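Local coordinates for MerB2 (Bacillus megaterium, PDB 5C17), which probably cleaves carbon-mercury bonds as an organomercurial lyase and binds the mercury(II) ion in its pocket, at residues A[101-106]-A[166-171]; A[147-152]-A[190-195]; A[105-110]-A[196-201]; A[123-128]-A[178-183]. All coordinates share one frame; numbering follows the deposited sequence. Where two conformers were deposited one is given.

Interaction 1 of 4, residues A[101-106]-A[166-171]. With HG (mercury (II) ion), chain B.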
loop_
_atom_site.group_PDB
_atom_site.type_symbol
_atom_site.label_atom_id
_atom_site.label_comp_id
_atom_site.label_asym_id
_atom_site.label_seq_id
_atom_site.Cartn_x
_atom_site.Cartn_y
_atom_site.Cartn_z
ATOM N N TRP A 101 -4.427 0.603 1.116
ATOM C CA TRP A 101 -4.752 1.755 0.276
ATOM C C TRP A 101 -5.194 1.378 -1.141
ATOM O O TRP A 101 -5.876 2.167 -1.781
ATOM C CB TRP A 101 -3.579 2.714 0.188
ATOM C CG TRP A 101 -3.259 3.406 1.477
ATOM C CD1 TRP A 101 -4.021 3.451 2.603
ATOM C CD2 TRP A 101 -2.082 4.158 1.759
ATOM N NE1 TRP A 101 -3.385 4.183 3.582
ATOM C CE2 TRP A 101 -2.197 4.639 3.082
ATOM C CE3 TRP A 101 -0.949 4.495 1.020
ATOM C CZ2 TRP A 101 -1.204 5.396 3.677
ATOM C CZ3 TRP A 101 0.031 5.258 1.612
ATOM C CH2 TRP A 101 -0.102 5.704 2.925
ATOM N N CYS A 102 -4.788 0.212 -1.641
ATOM C CA CYS A 102 -5.157 -0.208 -2.988
ATOM C C CYS A 102 -5.014 -1.717 -3.131
ATOM O O CYS A 102 -4.523 -2.411 -2.242
ATOM C CB CYS A 102 -4.297 0.501 -4.040
ATOM S SG CYS A 102 -2.595 -0.109 -4.116
ATOM N N ALA A 103 -5.413 -2.206 -4.293
ATOM C CA ALA A 103 -5.369 -3.634 -4.593
ATOM C C ALA A 103 -3.956 -4.198 -4.508
ATOM O O ALA A 103 -3.740 -5.296 -4.004
ATOM C CB ALA A 103 -5.929 -3.874 -5.967
ATOM N N ILE A 104 -2.987 -3.472 -5.038
ATOM C CA ILE A 104 -1.615 -3.976 -4.985
ATOM C C ILE A 104 -1.172 -4.120 -3.533
ATOM O O ILE A 104 -0.562 -5.134 -3.174
ATOM C CB ILE A 104 -0.644 -3.088 -5.769
ATOM C CG1 ILE A 104 -0.947 -3.184 -7.272
ATOM C CG2 ILE A 104 0.787 -3.503 -5.491
ATOM C CD1 ILE A 104 -0.157 -2.204 -8.119
ATOM N N SER A 105 -1.471 -3.118 -2.704
ATOM C CA SER A 105 -1.071 -3.127 -1.309
ATOM C C SER A 105 -1.610 -4.352 -0.581
ATOM O O SER A 105 -0.939 -4.915 0.276
ATOM C CB SER A 105 -1.537 -1.846 -0.596
ATOM O OG SER A 105 -0.897 -0.700 -1.128
ATOM N N THR A 106 -2.845 -4.760 -0.904
ATOM C CA THR A 106 -3.429 -5.926 -0.216
ATOM C C THR A 106 -2.527 -7.153 -0.280
ATOM O O THR A 106 -2.497 -7.959 0.646
ATOM C CB THR A 106 -4.847 -6.351 -0.741
ATOM O OG1 THR A 106 -4.804 -6.820 -2.094
ATOM C CG2 THR A 106 -5.854 -5.229 -0.599
ATOM N N LYS A 166 -5.248 5.766 -5.690
ATOM C CA LYS A 166 -6.624 5.938 -6.167
ATOM C C LYS A 166 -6.800 5.550 -7.638
ATOM O O LYS A 166 -7.922 5.458 -8.121
ATOM C CB LYS A 166 -7.110 7.387 -5.968
ATOM C CG LYS A 166 -7.280 7.819 -4.517
ATOM C CD LYS A 166 -7.646 9.320 -4.400
ATOM C CE LYS A 166 -9.030 9.669 -4.973
ATOM N NZ LYS A 166 -9.343 11.112 -4.804
ATOM N N GLN A 167 -5.696 5.332 -8.339
ATOM C CA GLN A 167 -5.717 4.956 -9.757
ATOM C C GLN A 167 -5.528 3.457 -9.997
ATOM O O GLN A 167 -5.599 3.003 -11.134
ATOM C CB GLN A 167 -4.626 5.724 -10.502
ATOM C CG GLN A 167 -4.773 7.245 -10.464
ATOM C CD GLN A 167 -3.563 7.936 -11.056
ATOM O OE1 GLN A 167 -2.840 8.646 -10.359
ATOM N NE2 GLN A 167 -3.321 7.712 -12.341
ATOM N N ILE A 168 -5.299 2.703 -8.923
ATOM C CA ILE A 168 -5.079 1.274 -8.971
ATOM C C ILE A 168 -6.374 0.608 -8.502
ATOM O O ILE A 168 -6.964 1.055 -7.593
ATOM C CB ILE A 168 -3.902 0.900 -8.061
ATOM C CG1 ILE A 168 -2.588 1.473 -8.621
ATOM C CG2 ILE A 168 -3.861 -0.604 -7.768
ATOM C CD1 ILE A 168 -1.451 1.496 -7.634
ATOM N N HIS A 169 -6.749 -0.461 -9.187
ATOM C CA HIS A 169 -7.996 -1.143 -8.920
ATOM C C HIS A 169 -7.919 -2.656 -9.066
ATOM O O HIS A 169 -7.102 -3.210 -9.746
ATOM C CB HIS A 169 -9.045 -0.672 -9.954
ATOM C CG HIS A 169 -9.177 0.806 -10.069
ATOM N ND1 HIS A 169 -9.628 1.598 -9.043
ATOM C CD2 HIS A 169 -8.927 1.624 -11.104
ATOM C CE1 HIS A 169 -9.631 2.848 -9.446
ATOM N NE2 HIS A 169 -9.197 2.888 -10.682
ATOM N N TYR A 170 -8.835 -3.298 -8.360
ATOM C CA TYR A 170 -9.178 -4.699 -8.564
ATOM C C TYR A 170 -10.304 -4.691 -9.604
ATOM O O TYR A 170 -11.174 -3.882 -9.577
ATOM C CB TYR A 170 -9.728 -5.398 -7.313
ATOM C CG TYR A 170 -8.720 -6.155 -6.435
ATOM C CD1 TYR A 170 -7.963 -7.198 -6.918
ATOM C CD2 TYR A 170 -8.584 -5.842 -5.106
ATOM C CE1 TYR A 170 -7.112 -7.882 -6.115
ATOM C CE2 TYR A 170 -7.708 -6.518 -4.299
ATOM C CZ TYR A 170 -6.961 -7.542 -4.813
ATOM O OH TYR A 170 -6.093 -8.266 -4.074
ATOM N N PHE A 171 -10.240 -5.652 -10.504
ATOM C CA PHE A 171 -11.303 -5.943 -11.452
ATOM C C PHE A 171 -11.652 -7.437 -11.347
ATOM O O PHE A 171 -10.797 -8.295 -11.216
ATOM C CB PHE A 171 -11.006 -5.537 -12.907
ATOM C CG PHE A 171 -11.036 -4.054 -13.117
ATOM C CD1 PHE A 171 -12.228 -3.365 -13.067
ATOM C CD2 PHE A 171 -9.870 -3.324 -13.298
ATOM C CE1 PHE A 171 -12.260 -2.009 -13.201
ATOM C CE2 PHE A 171 -9.902 -1.945 -13.458
ATOM C CZ PHE A 171 -11.110 -1.300 -13.407
HETATM HG HG HG B . -1.101 1.609 -3.451
HETATM O O HOH W 1 -7.393 -0.604 -5.469
HETATM O O HOH W 2 0.495 1.850 -1.585
#
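The methyl of Ala103 sits over one face of the Tyr170 ring, CB being 3.6 Å from the ring centroid and only 18° off the normal, a close CH-pi contact. The far end of the same ring reaches along the helix to Thr106, where Tyr170 OH donates a hydrogen bond to Thr106 OG1 (2.8 Å) from near the ring plane. With chi1 at 65°, Thr106 OG1 sits between its own backbone N and carbonyl carbon; it donates in turn to Ala103 O at 2.7 Å, so OG1 both accepts and donates. Nearer the metal, Ile168 crosses Ile104 at about a right angle, its CG2 touching Ile104 CG1 and also lying 3.9 Å from Cys102 SG. A bridging water accepts from Ala103 N and donates to Ile168 O, joining the helix start to the loop before strand 169-171. Cys102 is the N-cap of helix 103-113: its SG accepts from Ser105 N at 3.5 Å and binds mercury at 2.4 Å, with Cys165 supplying the second sulfur. A water on the metal also donates to Ser105 OG in one of the two conformers of that serine. The Cys102 sulfur is thus held from several sides, by mercury, by the N-H of Ser105 and by the methyl carbons CG2 and CD1 of Ile168, which together fix its position and give it an apolar flank.

Interaction 2 of 4, residues A[147-152]-A[190-195]; sequences TVIWTV and EIMTLE
Met192 N donates to Ile149 O at 2.8 Å, and Ile191 CA adds a CA-H...O contact to the same carbonyl. The return bond, Ile149 N to Met192 O, completes this hydrogen-bonded antiparallel pair; Thr151 and Glu190 form a second one, with Thr151 N meeting Glu190 O almost straight at 175°. Trp150 and Ile191 make the non-hydrogen-bonded pair in between. The Trp150 indole, its CG anti to the backbone N (chi1 171°), lies across the neighbouring strand so that Glu190 N sits 3.6 Å above one ring face, while Ile191 CD1 approaches the edge near CE3. On the other face of the sheet Ile149 and Met192 lie side by side, Ile149 CG2 against Met192 CG at 3.9 Å, and Met192 SD crosses to Thr151 CG2. Past the strand, Leu194 CD2 packs on Ile149 CD1 (3.8 Å), and a water joins Thr147 O to Leu194 N. Strand 148-151 is the middle of a three-stranded antiparallel sheet, with 169-171 along its other edge. Helix 103-113 covers the Ile149, Thr151 and Met192 face through Ile104, whereas helix 174-183 lies against Val148, Trp150 and Ile191.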
loop_
_atom_site.group_PDB
_atom_site.type_symbol
_atom_site.label_atom_id
_atom_site.label_comp_id
_atom_site.label_asym_id
_atom_site.label_seq_id
_atom_site.Cartn_x
_atom_site.Cartn_y
_atom_site.Cartn_z
ATOM N N THR A 147 -10.076 -12.649 -11.155
ATOM C CA THR A 147 -9.673 -11.370 -10.584
ATOM C C THR A 147 -8.276 -10.967 -11.043
ATOM O O THR A 147 -7.346 -11.777 -11.057
ATOM C CB THR A 147 -9.737 -11.444 -9.054
ATOM O OG1 THR A 147 -11.095 -11.595 -8.641
ATOM C CG2 THR A 147 -9.205 -10.175 -8.394
ATOM N N VAL A 148 -8.146 -9.697 -11.400
ATOM C CA VAL A 148 -6.895 -9.106 -11.848
ATOM C C VAL A 148 -6.773 -7.706 -11.250
ATOM O O VAL A 148 -7.716 -7.201 -10.632
ATOM C CB VAL A 148 -6.804 -9.035 -13.385
ATOM C CG1 VAL A 148 -6.671 -10.440 -13.990
ATOM C CG2 VAL A 148 -8.013 -8.291 -13.948
ATOM N N ILE A 149 -5.611 -7.092 -11.430
ATOM C CA ILE A 149 -5.350 -5.745 -10.952
ATOM C C ILE A 149 -5.017 -4.822 -12.122
ATOM O O ILE A 149 -4.344 -5.232 -13.070
ATOM C CB ILE A 149 -4.187 -5.763 -9.949
ATOM C CG1 ILE A 149 -4.664 -6.420 -8.653
ATOM C CG2 ILE A 149 -3.634 -4.351 -9.678
ATOM C CD1 ILE A 149 -3.558 -6.711 -7.637
ATOM N N TRP A 150 -5.525 -3.596 -12.049
ATOM C CA TRP A 150 -5.178 -2.534 -12.969
ATOM C C TRP A 150 -4.197 -1.620 -12.267
ATOM O O TRP A 150 -4.487 -1.116 -11.183
ATOM C CB TRP A 150 -6.430 -1.764 -13.347
ATOM C CG TRP A 150 -6.200 -0.521 -14.126
ATOM C CD1 TRP A 150 -6.132 0.750 -13.645
ATOM C CD2 TRP A 150 -6.028 -0.421 -15.536
ATOM N NE1 TRP A 150 -5.917 1.633 -14.656
ATOM C CE2 TRP A 150 -5.860 0.944 -15.837
ATOM C CE3 TRP A 150 -5.998 -1.350 -16.574
ATOM C CZ2 TRP A 150 -5.658 1.403 -17.137
ATOM C CZ3 TRP A 150 -5.805 -0.893 -17.861
ATOM C CH2 TRP A 150 -5.637 0.473 -18.131
ATOM N N THR A 151 -3.044 -1.403 -12.887
ATOM C CA THR A 151 -1.996 -0.567 -12.335
ATOM C C THR A 151 -1.623 0.533 -13.322
ATOM O O THR A 151 -1.949 0.460 -14.510
ATOM C CB THR A 151 -0.762 -1.401 -11.954
ATOM O OG1 THR A 151 0.141 -0.583 -11.209
ATOM C CG2 THR A 151 -0.067 -1.954 -13.168
ATOM N N VAL A 152 -0.965 1.565 -12.807
ATOM C CA VAL A 152 -0.515 2.684 -13.613
ATOM C C VAL A 152 0.981 2.855 -13.427
ATOM O O VAL A 152 1.556 2.336 -12.470
ATOM C CB VAL A 152 -1.251 3.999 -13.247
ATOM C CG1 VAL A 152 -2.732 3.862 -13.531
ATOM C CG2 VAL A 152 -1.014 4.407 -11.789
ATOM N N GLU A 190 -2.245 -0.747 -17.152
ATOM C CA GLU A 190 -2.209 -2.107 -17.651
ATOM C C GLU A 190 -2.640 -3.093 -16.577
ATOM O O GLU A 190 -2.681 -2.775 -15.386
ATOM C CB GLU A 190 -0.825 -2.465 -18.181
ATOM C CG GLU A 190 0.263 -2.537 -17.150
ATOM C CD GLU A 190 1.620 -2.795 -17.789
ATOM O OE1 GLU A 190 2.172 -3.902 -17.604
ATOM O OE2 GLU A 190 2.132 -1.899 -18.489
ATOM N N ILE A 191 -2.969 -4.288 -17.033
ATOM C CA ILE A 191 -3.364 -5.376 -16.169
ATOM C C ILE A 191 -2.130 -6.085 -15.660
ATOM O O ILE A 191 -1.181 -6.324 -16.420
ATOM C CB ILE A 191 -4.237 -6.370 -16.948
ATOM C CG1 ILE A 191 -5.520 -5.690 -17.427
ATOM C CG2 ILE A 191 -4.561 -7.611 -16.126
ATOM C CD1 ILE A 191 -6.477 -5.318 -16.346
ATOM N N MET A 192 -2.157 -6.436 -14.386
ATOM C CA MET A 192 -1.135 -7.311 -13.816
ATOM C C MET A 192 -1.843 -8.385 -12.992
ATOM O O MET A 192 -3.024 -8.273 -12.663
ATOM C CB MET A 192 -0.104 -6.545 -12.986
ATOM C CG MET A 192 -0.710 -5.818 -11.801
ATOM S SD MET A 192 0.451 -4.972 -10.667
ATOM C CE MET A 192 1.341 -6.336 -9.959
ATOM N N THR A 193 -1.109 -9.433 -12.671
ATOM C CA THR A 193 -1.683 -10.577 -12.006
ATOM C C THR A 193 -1.523 -10.465 -10.504
ATOM O O THR A 193 -0.700 -9.688 -9.985
ATOM C CB THR A 193 -1.002 -11.874 -12.452
ATOM O OG1 THR A 193 0.351 -11.860 -11.999
ATOM C CG2 THR A 193 -1.056 -12.039 -13.981
ATOM N N LEU A 194 -2.292 -11.275 -9.799
ATOM C CA LEU A 194 -2.190 -11.302 -8.348
ATOM C C LEU A 194 -0.838 -11.845 -7.892
ATOM O O LEU A 194 -0.268 -11.350 -6.914
ATOM C CB LEU A 194 -3.326 -12.132 -7.749
ATOM C CG LEU A 194 -4.739 -11.747 -8.168
ATOM C CD1 LEU A 194 -5.767 -12.431 -7.294
ATOM C CD2 LEU A 194 -4.951 -10.245 -8.175
ATOM N N GLU A 195 -0.305 -12.841 -8.598
ATOM C CA GLU A 195 1.019 -13.365 -8.265
ATOM C C GLU A 195 2.074 -12.273 -8.383
ATOM O O GLU A 195 2.976 -12.177 -7.550
ATOM C CB GLU A 195 1.391 -14.571 -9.159
ATOM C CG GLU A 195 0.725 -15.886 -8.743
ATOM C CD GLU A 195 1.223 -17.115 -9.519
ATOM O OE1 GLU A 195 2.279 -17.049 -10.200
ATOM O OE2 GLU A 195 0.543 -18.162 -9.428
HETATM O O HOH W 3 -4.368 -12.457 -11.756
#

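Interaction 3 of 4, residues A[105-110]-A[196-201]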
loop_
_atom_site.group_PDB
_atom_site.type_symbol
_atom_site.label_atom_id
_atom_site.label_comp_id
_atom_site.label_asym_id
_atom_site.label_seq_id
_atom_site.Cartn_x
_atom_site.Cartn_y
_atom_site.Cartn_z
ATOM N N SER A 105 -1.471 -3.118 -2.704
ATOM C CA SER A 105 -1.071 -3.127 -1.309
ATOM C C SER A 105 -1.610 -4.352 -0.581
ATOM O O SER A 105 -0.939 -4.915 0.276
ATOM C CB SER A 105 -1.537 -1.846 -0.596
ATOM O OG SER A 105 -0.897 -0.700 -1.128
ATOM N N THR A 106 -2.845 -4.760 -0.904
ATOM C CA THR A 106 -3.429 -5.926 -0.216
ATOM C C THR A 106 -2.527 -7.153 -0.280
ATOM O O THR A 106 -2.497 -7.959 0.646
ATOM C CB THR A 106 -4.847 -6.351 -0.741
ATOM O OG1 THR A 106 -4.804 -6.820 -2.094
ATOM C CG2 THR A 106 -5.854 -5.229 -0.599
ATOM N N LEU A 107 -1.846 -7.327 -1.411
ATOM C CA LEU A 107 -1.015 -8.506 -1.636
ATOM C C LEU A 107 0.443 -8.233 -1.282
ATOM O O LEU A 107 1.102 -9.051 -0.621
ATOM C CB LEU A 107 -1.176 -8.972 -3.081
ATOM C CG LEU A 107 -2.555 -9.600 -3.354
ATOM C CD1 LEU A 107 -2.849 -9.650 -4.817
ATOM C CD2 LEU A 107 -2.682 -10.986 -2.752
ATOM N N GLU A 108 0.967 -7.084 -1.687
ATOM C CA GLU A 108 2.361 -6.817 -1.365
ATOM C C GLU A 108 2.585 -6.717 0.140
ATOM O O GLU A 108 3.662 -7.068 0.608
ATOM C CB GLU A 108 2.915 -5.623 -2.129
ATOM C CG GLU A 108 2.720 -4.317 -1.489
ATOM C CD GLU A 108 3.378 -3.172 -2.237
ATOM O OE1 GLU A 108 3.873 -3.376 -3.364
ATOM O OE2 GLU A 108 3.397 -2.057 -1.687
ATOM N N LEU A 109 1.580 -6.282 0.897
ATOM C CA LEU A 109 1.730 -6.224 2.348
ATOM C C LEU A 109 1.834 -7.623 2.964
ATOM O O LEU A 109 2.495 -7.804 3.981
ATOM C CB LEU A 109 0.595 -5.410 2.969
ATOM C CG LEU A 109 0.638 -3.909 2.700
ATOM C CD1 LEU A 109 -0.675 -3.253 3.085
ATOM C CD2 LEU A 109 1.796 -3.258 3.434
ATOM N N SER A 110 1.174 -8.608 2.373
ATOM C CA SER A 110 1.283 -9.981 2.851
ATOM C C SER A 110 2.740 -10.422 2.809
ATOM O O SER A 110 3.286 -10.969 3.773
ATOM C CB SER A 110 0.419 -10.921 1.999
ATOM O OG SER A 110 0.599 -12.275 2.381
ATOM N N GLN A 196 1.973 -11.453 -9.425
ATOM C CA GLN A 196 2.928 -10.357 -9.585
ATOM C C GLN A 196 2.817 -9.357 -8.420
ATOM O O GLN A 196 3.831 -8.870 -7.912
ATOM C CB GLN A 196 2.731 -9.661 -10.941
ATOM C CG GLN A 196 3.124 -10.553 -12.121
ATOM C CD GLN A 196 2.489 -10.218 -13.501
ATOM O OE1 GLN A 196 1.669 -9.296 -13.674
ATOM N NE2 GLN A 196 2.896 -10.999 -14.499
ATOM N N ALA A 197 1.598 -9.062 -7.975
ATOM C CA ALA A 197 1.414 -8.123 -6.868
ATOM C C ALA A 197 2.039 -8.674 -5.592
ATOM O O ALA A 197 2.644 -7.934 -4.823
ATOM C CB ALA A 197 -0.057 -7.807 -6.666
ATOM N N LEU A 198 1.906 -9.975 -5.363
ATOM C CA LEU A 198 2.561 -10.586 -4.211
ATOM C C LEU A 198 4.054 -10.351 -4.248
ATOM O O LEU A 198 4.666 -10.023 -3.236
ATOM C CB LEU A 198 2.276 -12.081 -4.150
ATOM C CG LEU A 198 0.968 -12.495 -3.505
ATOM C CD1 LEU A 198 0.702 -13.964 -3.758
ATOM C CD2 LEU A 198 1.005 -12.214 -2.010
ATOM N N SER A 199 4.650 -10.525 -5.423
ATOM C CA SER A 199 6.097 -10.393 -5.541
ATOM C C SER A 199 6.560 -8.951 -5.296
ATOM O O SER A 199 7.708 -8.718 -4.927
ATOM C CB SER A 199 6.565 -10.874 -6.911
ATOM O OG SER A 199 6.347 -9.875 -7.872
ATOM N N PHE A 200 5.668 -7.980 -5.470
ATOM C CA PHE A 200 6.042 -6.592 -5.242
ATOM C C PHE A 200 6.462 -6.345 -3.786
ATOM O O PHE A 200 7.207 -5.425 -3.508
ATOM C CB PHE A 200 4.889 -5.655 -5.577
ATOM C CG PHE A 200 4.798 -5.275 -7.033
ATOM C CD1 PHE A 200 5.382 -6.040 -8.030
ATOM C CD2 PHE A 200 4.126 -4.123 -7.393
ATOM C CE1 PHE A 200 5.284 -5.650 -9.368
ATOM C CE2 PHE A 200 4.023 -3.733 -8.726
ATOM C CZ PHE A 200 4.599 -4.498 -9.707
ATOM N N GLY A 201 5.995 -7.177 -2.865
ATOM C CA GLY A 201 6.373 -7.021 -1.472
ATOM C C GLY A 201 7.858 -7.200 -1.258
ATOM O O GLY A 201 8.393 -6.696 -0.277
HETATM O O HOH W 4 6.369 -2.762 -3.786
#
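Leu107 carries the apolar half of this helix pair, splitting its two methyls between neighbouring residues of the other helix: CD1 rests on Ala197 CB at 3.8 Å and CD2 on Leu198 CD2 at 4.0 Å. Leu198 turns its CG beside the backbone N, which carries CD2 across the gap until it also lies over the Leu107 carbonyl oxygen at 3.5 Å. Glu108 goes the other way. Its chi1 of 88° places CG between its own backbone N and carbonyl carbon, and the chain then runs out extended, bringing OE1 to 3.3 Å from Phe200 CB. The carboxylate approaches the edge of the Phe200 ring, their planes 49° apart. A water donates both to Glu108 OE1 (2.6 Å) and to Phe200 O, bridging the acid to the opposing backbone. Between these side chains the backbones come very close: Gly201 CA lies 3.4 Å from Glu108 O in a CA-H...O contact, and the CA atoms of Glu108 and Gly201 are 4.0 Å apart. The segment axes approach to 6.5 Å with an angle of 48° between their directions. Behind the leucines stand Val132 and Val134 of strand 129-135, and Tyr11 of helix 5-17 touches Glu108. Two helices cross closely here, with a glycine at the point of nearest CA approach, and helix 103-113 also brings Ser105 to the dithiol ligand pocket.

Interaction 4 of 4, residues A[123-128]-A[178-183]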
loop_
_atom_site.group_PDB
_atom_site.type_symbol
_atom_site.label_atom_id
_atom_site.label_comp_id
_atom_site.label_asym_id
_atom_site.label_seq_id
_atom_site.Cartn_x
_atom_site.Cartn_y
_atom_site.Cartn_z
ATOM N N CYS A 123 -14.825 -5.165 -7.033
ATOM C CA CYS A 123 -14.525 -4.873 -8.427
ATOM C C CYS A 123 -14.840 -3.411 -8.687
ATOM O O CYS A 123 -15.949 -2.956 -8.424
ATOM C CB CYS A 123 -15.365 -5.736 -9.367
ATOM S SG CYS A 123 -15.121 -5.375 -11.124
ATOM N N ALA A 124 -13.866 -2.673 -9.211
ATOM C CA ALA A 124 -14.050 -1.254 -9.485
ATOM C C ALA A 124 -15.077 -1.006 -10.583
ATOM O O ALA A 124 -15.565 0.117 -10.724
ATOM C CB ALA A 124 -12.735 -0.599 -9.841
ATOM N N TYR A 125 -15.401 -2.022 -11.369
ATOM C CA TYR A 125 -16.441 -1.880 -12.377
ATOM C C TYR A 125 -17.801 -2.333 -11.857
ATOM O O TYR A 125 -18.728 -1.534 -11.774
ATOM C CB TYR A 125 -16.090 -2.594 -13.675
ATOM C CG TYR A 125 -17.032 -2.211 -14.792
ATOM C CD1 TYR A 125 -17.104 -0.893 -15.245
ATOM C CD2 TYR A 125 -17.858 -3.143 -15.386
ATOM C CE1 TYR A 125 -17.965 -0.522 -16.247
ATOM C CE2 TYR A 125 -18.736 -2.775 -16.417
ATOM C CZ TYR A 125 -18.769 -1.470 -16.846
ATOM O OH TYR A 125 -19.638 -1.085 -17.852
ATOM N N THR A 126 -17.937 -3.600 -11.490
ATOM C CA THR A 126 -19.255 -4.131 -11.185
ATOM C C THR A 126 -19.728 -3.901 -9.766
ATOM O O THR A 126 -20.909 -4.042 -9.490
ATOM C CB THR A 126 -19.329 -5.638 -11.395
ATOM O OG1 THR A 126 -18.597 -6.280 -10.355
ATOM C CG2 THR A 126 -18.812 -6.045 -12.772
ATOM N N GLY A 127 -18.806 -3.588 -8.856
ATOM C CA GLY A 127 -19.144 -3.454 -7.453
ATOM C C GLY A 127 -19.246 -4.772 -6.699
ATOM O O GLY A 127 -19.513 -4.786 -5.498
ATOM N N GLU A 128 -19.034 -5.889 -7.380
ATOM C CA GLU A 128 -19.185 -7.182 -6.730
ATOM C C GLU A 128 -18.034 -7.429 -5.742
ATOM O O GLU A 128 -16.953 -6.847 -5.874
ATOM C CB GLU A 128 -19.232 -8.299 -7.763
ATOM C CG GLU A 128 -17.901 -8.648 -8.386
ATOM C CD GLU A 128 -18.088 -9.535 -9.602
ATOM O OE1 GLU A 128 -18.015 -10.764 -9.455
ATOM O OE2 GLU A 128 -18.370 -8.995 -10.691
ATOM N N ASN A 178 -11.885 -4.162 -19.173
ATOM C CA ASN A 178 -12.023 -3.564 -20.500
ATOM C C ASN A 178 -13.280 -2.720 -20.672
ATOM O O ASN A 178 -13.247 -1.706 -21.361
ATOM C CB ASN A 178 -11.935 -4.640 -21.586
ATOM C CG ASN A 178 -10.531 -5.148 -21.767
ATOM O OD1 ASN A 178 -9.565 -4.478 -21.384
ATOM N ND2 ASN A 178 -10.395 -6.332 -22.342
ATOM N N LYS A 179 -14.380 -3.138 -20.059
ATOM C CA LYS A 179 -15.593 -2.316 -20.043
ATOM C C LYS A 179 -15.322 -0.995 -19.334
ATOM O O LYS A 179 -15.719 0.068 -19.807
ATOM C CB LYS A 179 -16.757 -3.047 -19.375
ATOM C CG LYS A 179 -17.272 -4.226 -20.170
ATOM C CD LYS A 179 -18.492 -4.882 -19.527
ATOM C CE LYS A 179 -19.769 -4.056 -19.662
ATOM N NZ LYS A 179 -20.920 -4.784 -19.047
ATOM N N TRP A 180 -14.618 -1.065 -18.213
ATOM C CA TRP A 180 -14.269 0.131 -17.465
ATOM C C TRP A 180 -13.372 1.029 -18.305
ATOM O O TRP A 180 -13.584 2.241 -18.380
ATOM C CB TRP A 180 -13.600 -0.265 -16.146
ATOM C CG TRP A 180 -13.055 0.864 -15.337
ATOM C CD1 TRP A 180 -13.715 1.584 -14.380
ATOM C CD2 TRP A 180 -11.732 1.394 -15.396
ATOM N NE1 TRP A 180 -12.879 2.529 -13.841
ATOM C CE2 TRP A 180 -11.655 2.437 -14.452
ATOM C CE3 TRP A 180 -10.597 1.083 -16.153
ATOM C CZ2 TRP A 180 -10.481 3.171 -14.244
ATOM C CZ3 TRP A 180 -9.444 1.811 -15.952
ATOM C CH2 TRP A 180 -9.393 2.844 -15.005
ATOM N N LYS A 181 -12.398 0.424 -18.977
ATOM C CA LYS A 181 -11.479 1.186 -19.808
ATOM C C LYS A 181 -12.197 1.953 -20.912
ATOM O O LYS A 181 -11.815 3.074 -21.234
ATOM C CB LYS A 181 -10.457 0.271 -20.449
ATOM C CG LYS A 181 -9.268 -0.050 -19.592
ATOM C CD LYS A 181 -8.259 -0.885 -20.375
ATOM C CE LYS A 181 -7.889 -0.212 -21.693
ATOM N NZ LYS A 181 -6.511 -0.533 -22.164
ATOM N N GLU A 182 -13.213 1.334 -21.511
ATOM C CA GLU A 182 -13.986 1.970 -22.575
ATOM C C GLU A 182 -14.647 3.244 -22.078
ATOM O O GLU A 182 -14.809 4.207 -22.831
ATOM C CB GLU A 182 -15.027 0.989 -23.122
ATOM C CG GLU A 182 -14.474 0.142 -24.264
ATOM C CD GLU A 182 -15.307 -1.091 -24.574
ATOM O OE1 GLU A 182 -15.086 -2.144 -23.939
ATOM O OE2 GLU A 182 -16.171 -1.007 -25.474
ATOM N N GLU A 183 -15.001 3.256 -20.799
ATOM C CA GLU A 183 -15.664 4.401 -20.183
ATOM C C GLU A 183 -14.672 5.423 -19.635
ATOM O O GLU A 183 -15.063 6.528 -19.261
ATOM C CB GLU A 183 -16.581 3.917 -19.061
ATOM C CG GLU A 183 -17.744 3.090 -19.557
ATOM C CD GLU A 183 -18.582 2.538 -18.431
ATOM O OE1 GLU A 183 -19.320 1.554 -18.662
ATOM O OE2 GLU A 183 -18.499 3.088 -17.309
#
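The turn between strands 117-122 and 129-135 meets helix 174-183 at the protein surface, and Tyr125 makes most of the contact. Its ring lies across the helix: Lys179 CB sits over one face, 3.9 Å from the centroid in a CH-pi contact, and Trp180 CB touches the ring at CD1 (3.7 Å). The lysine chain, bent at chi3, folds on around the ring so that its CE comes 3.5 Å from Tyr125 OH. That hydroxyl donates to Glu183 OE1 at 2.8 Å, reaching the syn side of the carboxylate but 35° out of its plane. Within the turn, Cys123 SG accepts from Thr126 N, and Thr126 OG1 accepts from Glu128 N in an ST turn. Trp180 itself packs beyond the contact against Phe171 and Trp150. Chemically, then, an aromatic ring is held over the aliphatic part of a lysine and tied by one hydroxyl-to-carboxylate hydrogen bond, which would probably favour the ionised form of Glu183.

From the N terminus, segment 101-106 opens interaction 1, which closes a loop at 166-171, and the same helix goes on into interaction 3, whose loop ends only at 196-201. Inside that longer loop lie both interaction 2 (147-152 with 190-195) and interaction 4 (123-128 with 178-183). Interactions 1, 2 and 4 cross one another, their segments alternating along the chain. Strands 169-171 and 148-151 are sheet neighbours, joining interactions 1 and 2 through backbone bonds. Tyr170 O with Ala124 N, and Phe171 against Trp180, carry interaction 1 on to interaction 4. Helix 194-207 links interactions 2 and 3. The small sheet lies between metal-site helix 103-113 and surface helix 174-183.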